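Local atomic coordinates of homoprotocatechuate 2,3-dioxygenase (Brevibacterium fuscum, PDB entry 4Z6M), a protein that probably catalyses the iron(II)-dependent extradiol ring cleavage of homoprotocatechuate by molecular oxygen. Residues P13-C18 with L173-T178; R165-L170 with A191-K196. The protein carries 1 engineered substitution. One frame throughout, in Å; residues are numbered along the deposited sequence.

Contact 1. Residues P13-C18 with L173-T178; sequences PDILRC and LGFRVT
Water 1 bridges the backbones of Pro13 and Leu173, donating one hydrogen bond to each carbonyl oxygen. Its oxygen lies 2.7 Å from Pro13 O, and the distance to Leu173 O is likewise 2.7 Å. With both protons committed to these acceptors, it ties together chains whose nearest alpha carbons, Pro13 CA and Leu173 CA, are still 7.4 Å apart. Direct polar bonds between 13-18 and 173-178 are absent, so the remainder is hydrophobic, with 162 Å² buried in all. Ile15 gives the largest share, its closest contacts made by one methyl group, CD1. Its CG1 stands anti to the carbonyl carbon (chi1 -63°) and the chain then runs on nearly extended (chi2 157°), which carries CD1 across to the other segment. Ile15 CD1 approaches the Phe175 ring obliquely, 3.7 Å from Phe175 CE1. Ile15 CD1 also lies 3.8 Å from Leu173 CG. Ile15 crosses each of these two side chains at about a right angle. Beside them, Leu173 CD1 packs on the proline ring, 4.1 Å from Pro13 CD. Gly174, at positive phi (112°), closes the preceding helix in a Schellman motif, and the chain turns there towards strand 176-182. Ala90, Tyr93 and Tyr94 of helix 84-96 cover the Pro13 and Leu173 end. Since strand 15-25 belongs to the first large sheet and strand 176-182 to the second, the contact is a buried seam between the two glyoxalase-like modules, the paired architecture of the vicinal oxygen chelate fold in extradiol dioxygenases.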
ATOM      1  N   PRO A  13     -14.593 -16.717 -33.801  1.00 13.82           N
ATOM      2  CA  PRO A  13     -13.285 -17.118 -33.300  1.00 13.28           C
ATOM      3  C   PRO A  13     -13.299 -17.080 -31.779  1.00 13.57           C
ATOM      4  O   PRO A  13     -13.978 -16.244 -31.199  1.00 13.65           O
ATOM      5  CB  PRO A  13     -12.353 -16.021 -33.836  1.00 13.06           C
ATOM      6  CG  PRO A  13     -13.237 -14.826 -33.938  1.00 13.56           C
ATOM      7  CD  PRO A  13     -14.535 -15.395 -34.448  1.00 13.81           C
ATOM      8  N   ASP A  14     -12.564 -17.992 -31.153  1.00 12.66           N
ATOM      9  CA  ASP A  14     -12.402 -18.046 -29.706  1.00 12.53           C
ATOM     10  C   ASP A  14     -11.369 -17.012 -29.331  1.00 11.71           C
ATOM     11  O   ASP A  14     -10.157 -17.247 -29.462  1.00 11.37           O
ATOM     12  CB  ASP A  14     -11.984 -19.455 -29.266  1.00 13.67           C
ATOM     13  CG  ASP A  14     -11.849 -19.591 -27.763  1.00 13.54           C
ATOM     14  OD1 ASP A  14     -11.895 -18.541 -27.081  1.00 14.78           O
ATOM     15  OD2 ASP A  14     -11.659 -20.732 -27.262  1.00 17.26           O
ATOM     16  N   ILE A  15     -11.844 -15.884 -28.823  1.00  9.39           N
ATOM     17  CA  ILE A  15     -10.980 -14.780 -28.432  1.00  9.11           C
ATOM     18  C   ILE A  15     -10.528 -14.988 -26.982  1.00  8.71           C
ATOM     19  O   ILE A  15     -11.355 -15.185 -26.080  1.00  9.01           O
ATOM     20  CB  ILE A  15     -11.702 -13.437 -28.586  1.00  9.24           C
ATOM     21  CG1 ILE A  15     -12.056 -13.176 -30.064  1.00 11.03           C
ATOM     22  CG2 ILE A  15     -10.883 -12.299 -27.988  1.00  9.11           C
ATOM     23  CD1 ILE A  15     -13.210 -12.197 -30.234  1.00 12.02           C
ATOM     24  N   LEU A  16      -9.220 -14.897 -26.754  1.00  8.64           N
ATOM     25  CA  LEU A  16      -8.672 -14.999 -25.398  1.00  8.23           C
ATOM     26  C   LEU A  16      -8.785 -13.701 -24.596  1.00  7.55           C
ATOM     27  O   LEU A  16      -9.173 -13.721 -23.421  1.00  9.18           O
ATOM     28  CB  LEU A  16      -7.209 -15.406 -25.470  1.00  8.34           C
ATOM     29  CG  LEU A  16      -6.871 -16.746 -26.110  1.00  8.82           C
ATOM     30  CD1 LEU A  16      -5.367 -16.827 -26.357  1.00 10.06           C
ATOM     31  CD2 LEU A  16      -7.371 -17.880 -25.210  1.00 10.17           C
ATOM     32  N   ARG A  17      -8.366 -12.594 -25.200  1.00  7.91           N
ATOM     33  CA  ARG A  17      -8.108 -11.351 -24.471  1.00  7.90           C
ATOM     34  C   ARG A  17      -7.707 -10.280 -25.445  1.00  7.93           C
ATOM     35  O   ARG A  17      -7.211 -10.574 -26.542  1.00  8.63           O
ATOM     36  CB  ARG A  17      -6.986 -11.494 -23.431  1.00  7.91           C
ATOM     37  CG  ARG A  17      -5.671 -12.020 -24.005  1.00  8.39           C
ATOM     38  CD  ARG A  17      -4.529 -11.725 -23.062  1.00  8.55           C
ATOM     39  NE  ARG A  17      -3.253 -12.311 -23.469  1.00  7.90           N
ATOM     40  CZ  ARG A  17      -2.066 -11.741 -23.266  1.00  9.02           C
ATOM     41  NH1 ARG A  17      -0.956 -12.377 -23.614  1.00  9.33           N
ATOM     42  NH2 ARG A  17      -1.977 -10.550 -22.703  1.00  9.59           N
ATOM     43  N   CYS A  18      -7.839  -9.036 -25.015  1.00  7.49           N
ATOM     44  CA  CYS A  18      -7.077  -7.965 -25.633  1.00  8.62           C
ATOM     45  C   CYS A  18      -5.588  -8.242 -25.504  1.00  8.48           C
ATOM     46  O   CYS A  18      -5.128  -8.807 -24.511  1.00  9.37           O
ATOM     47  CB  CYS A  18      -7.426  -6.611 -25.039  1.00  9.80           C
ATOM     48  SG  CYS A  18      -7.013  -6.382 -23.310  1.00 11.11           S
ATOM     49  N   LEU A 173     -20.048 -12.073 -31.137  1.00 12.69           N
ATOM     50  CA  LEU A 173     -18.624 -12.380 -31.268  1.00 13.19           C
ATOM     51  C   LEU A 173     -18.033 -13.105 -30.060  1.00 13.37           C
ATOM     52  O   LEU A 173     -16.894 -13.585 -30.113  1.00 15.10           O
ATOM     53  CB  LEU A 173     -17.885 -11.076 -31.544  1.00 14.10           C
ATOM     54  CG  LEU A 173     -16.408 -11.058 -31.891  1.00 14.79           C
ATOM     55  CD1 LEU A 173     -16.139 -11.908 -33.129  1.00 15.43           C
ATOM     56  CD2 LEU A 173     -15.984  -9.616 -32.072  1.00 14.98           C
ATOM     57  N   GLY A 174     -18.807 -13.172 -28.975  1.00 12.67           N
ATOM     58  CA  GLY A 174     -18.480 -13.960 -27.793  1.00 12.81           C
ATOM     59  C   GLY A 174     -18.157 -13.136 -26.557  1.00 11.16           C
ATOM     60  O   GLY A 174     -17.937 -13.697 -25.478  1.00 11.37           O
ATOM     61  N   PHE A 175     -18.132 -11.812 -26.671  1.00  9.71           N
ATOM     62  CA  PHE A 175     -17.908 -10.976 -25.470  1.00 10.16           C
ATOM     63  C   PHE A 175     -19.154 -11.027 -24.591  1.00 10.52           C
ATOM     64  O   PHE A 175     -20.269 -11.084 -25.106  1.00 12.99           O
ATOM     65  CB  PHE A 175     -17.605  -9.530 -25.842  1.00 10.66           C
ATOM     66  CG  PHE A 175     -16.263  -9.337 -26.511  1.00 10.25           C
ATOM     67  CD1 PHE A 175     -16.103  -9.561 -27.858  1.00 11.22           C
ATOM     68  CD2 PHE A 175     -15.171  -8.850 -25.794  1.00  9.26           C
ATOM     69  CE1 PHE A 175     -14.866  -9.373 -28.467  1.00 10.42           C
ATOM     70  CE2 PHE A 175     -13.951  -8.638 -26.414  1.00 11.26           C
ATOM     71  CZ  PHE A 175     -13.802  -8.902 -27.753  1.00 11.04           C
ATOM     72  N   ARG A 176     -18.956 -11.033 -23.278  1.00 10.33           N
ATOM     73  CA  ARG A 176     -20.058 -11.092 -22.324  1.00 10.46           C
ATOM     74  C   ARG A 176     -20.135  -9.763 -21.577  1.00  9.17           C
ATOM     75  O   ARG A 176     -19.138  -9.291 -21.014  1.00  9.62           O
ATOM     76  CB  ARG A 176     -19.812 -12.246 -21.334  1.00 14.85           C
ATOM     77  CG  ARG A 176     -19.542 -13.616 -21.995  1.00 21.78           C
ATOM     78  CD  ARG A 176     -18.090 -14.115 -21.810  1.00 29.06           C
ATOM     79  NE  ARG A 176     -17.893 -15.532 -22.172  1.00 38.09           N
ATOM     80  CZ  ARG A 176     -16.719 -16.185 -22.164  1.00 35.89           C
ATOM     81  NH1 ARG A 176     -15.578 -15.574 -21.825  1.00 38.07           N
ATOM     82  NH2 ARG A 176     -16.678 -17.473 -22.506  1.00 42.21           N
ATOM     83  N   VAL A 177     -21.324  -9.162 -21.575  1.00  9.32           N
ATOM     84  CA  VAL A 177     -21.506  -7.885 -20.899  1.00  8.82           C
ATOM     85  C   VAL A 177     -21.456  -8.092 -19.402  1.00  8.37           C
ATOM     86  O   VAL A 177     -22.034  -9.038 -18.870  1.00  9.63           O
ATOM     87  CB  VAL A 177     -22.816  -7.198 -21.327  1.00 11.12           C
ATOM     88  CG1 VAL A 177     -23.094  -5.951 -20.501  1.00 11.66           C
ATOM     89  CG2 VAL A 177     -22.717  -6.853 -22.809  1.00 12.97           C
ATOM     90  N   THR A 178     -20.739  -7.203 -18.746  1.00  8.09           N
ATOM     91  CA  THR A 178     -20.609  -7.213 -17.296  1.00  7.37           C
ATOM     92  C   THR A 178     -21.379  -6.088 -16.687  1.00  9.48           C
ATOM     93  O   THR A 178     -22.152  -6.322 -15.780  1.00 14.22           O
ATOM     94  CB  THR A 178     -19.120  -7.150 -16.915  1.00  8.47           C
ATOM     95  OG1 THR A 178     -18.512  -6.040 -17.584  1.00  9.11           O
ATOM     96  CG2 THR A 178     -18.456  -8.417 -17.322  1.00  8.86           C
TER
HETATM   97  O   HOH W   1     -15.085 -15.309 -28.968  1.00 14.19           O

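Contact 2. Residues R165-L170 with A191-K196; sequences RGRKYL and AWMHRK
Arg167 takes the methyl group of Met193 at the base of its side chain. Met193 CE lies 4.2 Å from Arg167 CA and 4.4 Å from Arg167 CB. Extended from CB onward, Arg167 passes loosely alongside Ala191, Arg167 NH1 coming 4.7 Å from Ala191 CB, and NH1 is held in a salt bridge by Asp180 OD2. One turn on, Leu170 N bonds to Gly166 O at 3.0 Å within the helix. The CB of Leu170 points at the strand, and CD1 is the branch that touches: 3.9 Å from Met193 CE and equally close to Met193 SD. The two side chains cross at about a right angle. Met193 reaches both helix residues because it is bent at two successive bonds, chi2 -86° and chi3 -72°, folding SD and CE under the helix. Leu170 also packs on strand 202-206 of the same sheet and on Tyr126 of strand 125-129 in the other sheet, so the cluster reaches the first module. Van der Waals packing, without a polar bond between the two segments, seats helix 163-172 on one face of the second sheet, the helix-on-sheet layer of the βαβββ glyoxalase module.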
ATOM      1  N   ARG A 165     -26.497  -1.407 -30.659  1.00 12.08           N
ATOM      2  CA  ARG A 165     -26.120  -2.048 -31.913  1.00 12.00           C
ATOM      3  C   ARG A 165     -24.744  -2.691 -31.798  1.00 11.62           C
ATOM      4  O   ARG A 165     -24.541  -3.843 -32.209  1.00 12.17           O
ATOM      5  CB  ARG A 165     -26.131  -1.032 -33.051  1.00 13.62           C
ATOM      6  CG  ARG A 165     -25.758  -1.606 -34.414  1.00 15.49           C
ATOM      7  CD  ARG A 165     -25.892  -0.540 -35.478  1.00 18.68           C
ATOM      8  NE  ARG A 165     -25.699  -1.108 -36.814  1.00 21.06           N
ATOM      9  CZ  ARG A 165     -24.602  -0.979 -37.559  1.00 21.14           C
ATOM     10  NH1 ARG A 165     -23.558  -0.264 -37.154  1.00 25.79           N
ATOM     11  NH2 ARG A 165     -24.561  -1.569 -38.749  1.00 23.36           N
ATOM     12  N   GLY A 166     -23.801  -1.952 -31.220  1.00 11.63           N
ATOM     13  CA  GLY A 166     -22.463  -2.491 -31.011  1.00 11.58           C
ATOM     14  C   GLY A 166     -22.419  -3.621 -30.011  1.00 11.50           C
ATOM     15  O   GLY A 166     -21.695  -4.589 -30.197  1.00 11.94           O
ATOM     16  N   ARG A 167     -23.185  -3.477 -28.931  1.00 10.24           N
ATOM     17  CA  ARG A 167     -23.259  -4.517 -27.903  1.00 10.89           C
ATOM     18  C   ARG A 167     -23.710  -5.863 -28.463  1.00 11.01           C
ATOM     19  O   ARG A 167     -23.102  -6.882 -28.177  1.00 11.51           O
ATOM     20  CB  ARG A 167     -24.173  -4.077 -26.759  1.00 12.29           C
ATOM     21  CG  ARG A 167     -24.487  -5.162 -25.744  1.00 15.49           C
ATOM     22  CD  ARG A 167     -25.634  -4.668 -24.903  1.00 18.75           C
ATOM     23  NE  ARG A 167     -25.995  -5.582 -23.834  1.00 22.28           N
ATOM     24  CZ  ARG A 167     -26.363  -5.161 -22.620  1.00 24.07           C
ATOM     25  NH1 ARG A 167     -26.379  -3.853 -22.325  1.00 24.55           N
ATOM     26  NH2 ARG A 167     -26.668  -6.034 -21.698  1.00 30.69           N
ATOM     27  N   LYS A 168     -24.773  -5.864 -29.256  1.00 11.47           N
ATOM     28  CA  LYS A 168     -25.272  -7.101 -29.852  1.00 12.76           C
ATOM     29  C   LYS A 168     -24.203  -7.778 -30.718  1.00 11.79           C
ATOM     30  O   LYS A 168     -23.992  -8.995 -30.624  1.00 12.82           O
ATOM     31  CB  LYS A 168     -26.532  -6.816 -30.656  1.00 14.98           C
ATOM     32  CG  LYS A 168     -27.270  -8.069 -31.063  1.00 18.18           C
ATOM     33  CD  LYS A 168     -26.878  -8.560 -32.430  1.00 22.24           C
ATOM     34  CE  LYS A 168     -27.989  -9.412 -33.021  1.00 24.12           C
ATOM     35  NZ  LYS A 168     -27.418 -10.226 -34.112  1.00 24.96           N
ATOM     36  N   TYR A 169     -23.511  -6.983 -31.522  1.00 11.43           N
ATOM     37  CA  TYR A 169     -22.447  -7.490 -32.383  1.00 11.23           C
ATOM     38  C   TYR A 169     -21.313  -8.120 -31.560  1.00 10.00           C
ATOM     39  O   TYR A 169     -20.865  -9.217 -31.853  1.00 11.73           O
ATOM     40  CB  TYR A 169     -21.963  -6.385 -33.324  1.00 11.99           C
ATOM     41  CG  TYR A 169     -20.486  -6.414 -33.670  1.00 11.26           C
ATOM     42  CD1 TYR A 169     -19.956  -7.394 -34.498  1.00 12.24           C
ATOM     43  CD2 TYR A 169     -19.633  -5.466 -33.155  1.00 11.28           C
ATOM     44  CE1 TYR A 169     -18.607  -7.426 -34.808  1.00 12.36           C
ATOM     45  CE2 TYR A 169     -18.275  -5.486 -33.454  1.00 11.92           C
ATOM     46  CZ  TYR A 169     -17.782  -6.460 -34.282  1.00 11.19           C
ATOM     47  OH  TYR A 169     -16.450  -6.479 -34.589  1.00 12.71           O
ATOM     48  N   LEU A 170     -20.896  -7.437 -30.495  1.00  9.84           N
ATOM     49  CA  LEU A 170     -19.826  -7.966 -29.642  1.00 10.91           C
ATOM     50  C   LEU A 170     -20.277  -9.190 -28.875  1.00 10.58           C
ATOM     51  O   LEU A 170     -19.480 -10.098 -28.662  1.00 11.47           O
ATOM     52  CB  LEU A 170     -19.260  -6.888 -28.715  1.00 10.23           C
ATOM     53  CG  LEU A 170     -18.438  -5.795 -29.413  1.00 11.26           C
ATOM     54  CD1 LEU A 170     -18.076  -4.696 -28.437  1.00 11.52           C
ATOM     55  CD2 LEU A 170     -17.182  -6.324 -30.085  1.00 11.84           C
ATOM     56  N   ALA A 191     -21.401   0.373 -22.267  1.00  7.37           N
ATOM     57  CA  ALA A 191     -21.416  -1.031 -21.904  1.00  7.62           C
ATOM     58  C   ALA A 191     -19.987  -1.553 -21.841  1.00  7.69           C
ATOM     59  O   ALA A 191     -19.113  -1.077 -22.566  1.00  9.51           O
ATOM     60  CB  ALA A 191     -22.208  -1.845 -22.909  1.00  8.68           C
ATOM     61  N   TRP A 192     -19.774  -2.530 -20.956  1.00  7.20           N
ATOM     62  CA  TRP A 192     -18.474  -3.151 -20.705  1.00  6.94           C
ATOM     63  C   TRP A 192     -18.593  -4.636 -20.978  1.00  7.33           C
ATOM     64  O   TRP A 192     -19.585  -5.221 -20.638  1.00  8.44           O
ATOM     65  CB  TRP A 192     -18.091  -2.925 -19.239  1.00  7.58           C
ATOM     66  CG  TRP A 192     -17.649  -1.534 -18.897  1.00  8.40           C
ATOM     67  CD1 TRP A 192     -16.376  -1.154 -18.640  1.00 11.88           C
ATOM     68  CD2 TRP A 192     -18.458  -0.356 -18.718  1.00  8.61           C
ATOM     69  NE1 TRP A 192     -16.327   0.175 -18.330  1.00 12.76           N
ATOM     70  CE2 TRP A 192     -17.590   0.690 -18.385  1.00  9.88           C
ATOM     71  CE3 TRP A 192     -19.824  -0.089 -18.795  1.00  8.06           C
ATOM     72  CZ2 TRP A 192     -18.032   1.988 -18.150  1.00 10.05           C
ATOM     73  CZ3 TRP A 192     -20.262   1.188 -18.531  1.00  8.91           C
ATOM     74  CH2 TRP A 192     -19.362   2.222 -18.231  1.00  9.17           C
ATOM     75  N   MET A 193     -17.586  -5.243 -21.599  1.00  7.05           N
ATOM     76  CA  MET A 193     -17.729  -6.646 -21.976  1.00  8.69           C
ATOM     77  C   MET A 193     -16.386  -7.353 -22.051  1.00  7.78           C
ATOM     78  O   MET A 193     -15.375  -6.751 -22.378  1.00  8.63           O
ATOM     79  CB  MET A 193     -18.476  -6.802 -23.291  1.00  9.91           C
ATOM     80  CG  MET A 193     -17.875  -6.019 -24.422  1.00 10.73           C
ATOM     81  SD  MET A 193     -18.436  -4.290 -24.561  1.00 13.36           S
ATOM     82  CE  MET A 193     -20.125  -4.577 -25.147  1.00 14.06           C
ATOM     83  N   HIS A 194     -16.392  -8.641 -21.770  1.00  8.11           N
ATOM     84  CA  HIS A 194     -15.145  -9.363 -21.537  1.00  8.32           C
ATOM     85  C   HIS A 194     -15.070 -10.710 -22.227  1.00  8.68           C
ATOM     86  O   HIS A 194     -16.075 -11.334 -22.557  1.00  8.40           O
ATOM     87  CB  HIS A 194     -14.918  -9.577 -20.036  1.00  9.17           C
ATOM     88  CG  HIS A 194     -15.617 -10.787 -19.485  1.00 10.52           C
ATOM     89  ND1 HIS A 194     -14.965 -11.981 -19.318  1.00 12.30           N
ATOM     90  CD2 HIS A 194     -16.900 -11.006 -19.100  1.00 12.35           C
ATOM     91  CE1 HIS A 194     -15.808 -12.890 -18.879  1.00 13.38           C
ATOM     92  NE2 HIS A 194     -16.977 -12.315 -18.705  1.00 11.86           N
ATOM     93  N   ARG A 195     -13.832 -11.160 -22.384  1.00  8.24           N
ATOM     94  CA  ARG A 195     -13.489 -12.536 -22.701  1.00  8.93           C
ATOM     95  C   ARG A 195     -12.661 -13.171 -21.595  1.00  9.02           C
ATOM     96  O   ARG A 195     -12.967 -14.298 -21.190  1.00 11.30           O
ATOM     97  CB  ARG A 195     -12.741 -12.630 -24.035  1.00  9.05           C
ATOM     98  CG  ARG A 195     -13.636 -12.352 -25.238  1.00  9.01           C
ATOM     99  CD  ARG A 195     -14.687 -13.424 -25.483  1.00  9.20           C
ATOM    100  NE  ARG A 195     -14.099 -14.714 -25.784  1.00  9.35           N
ATOM    101  CZ  ARG A 195     -14.766 -15.848 -25.897  1.00 11.25           C
ATOM    102  NH1 ARG A 195     -16.081 -15.881 -25.727  1.00 10.30           N
ATOM    103  NH2 ARG A 195     -14.112 -16.958 -26.172  1.00 12.00           N
ATOM    104  N   LYS A 196     -11.660 -12.469 -21.047  0.50  8.81           N
ATOM    105  CA  LYS A 196     -10.664 -13.102 -20.138  0.50  9.12           C
ATOM    106  C   LYS A 196     -10.989 -13.262 -18.649  0.50 10.19           C
ATOM    107  O   LYS A 196     -10.159 -13.767 -17.886  0.50 10.17           O
ATOM    108  CB  LYS A 196      -9.323 -12.370 -20.220  0.50  8.30           C
ATOM    109  CG  LYS A 196      -9.285 -10.989 -19.567  0.50  8.44           C
ATOM    110  CD  LYS A 196      -7.955 -10.312 -19.864  0.50  8.79           C
ATOM    111  CE  LYS A 196      -7.854  -8.937 -19.227  0.50  9.31           C
ATOM    112  NZ  LYS A 196      -8.919  -8.052 -19.751  0.50  9.30           N
TER

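Both contacts are buried, their centres 8 Å apart, but they join different levels of the fold. Both segments of contact 2 lie in the second module, although Leu170 also touches Tyr126 of the first sheet, and no other subunit touches them; contact 1 joins that module to the first sheet, and Arg17 and Arg176 also meet a neighbouring subunit. Contact 1 mixes a water bridge with hydrophobic packing, whereas contact 2 has packing alone between its segments, its arginine being paired outside them with Asp180. Phe175 makes the apolar core continuous, touching Leu170 and Met193. Arg195 supplies the polar connection: NH2 forms a salt bridge with Asp14 OD1, NE probably bonds to Ile15 O, and NH1 bonds to Gly174 O.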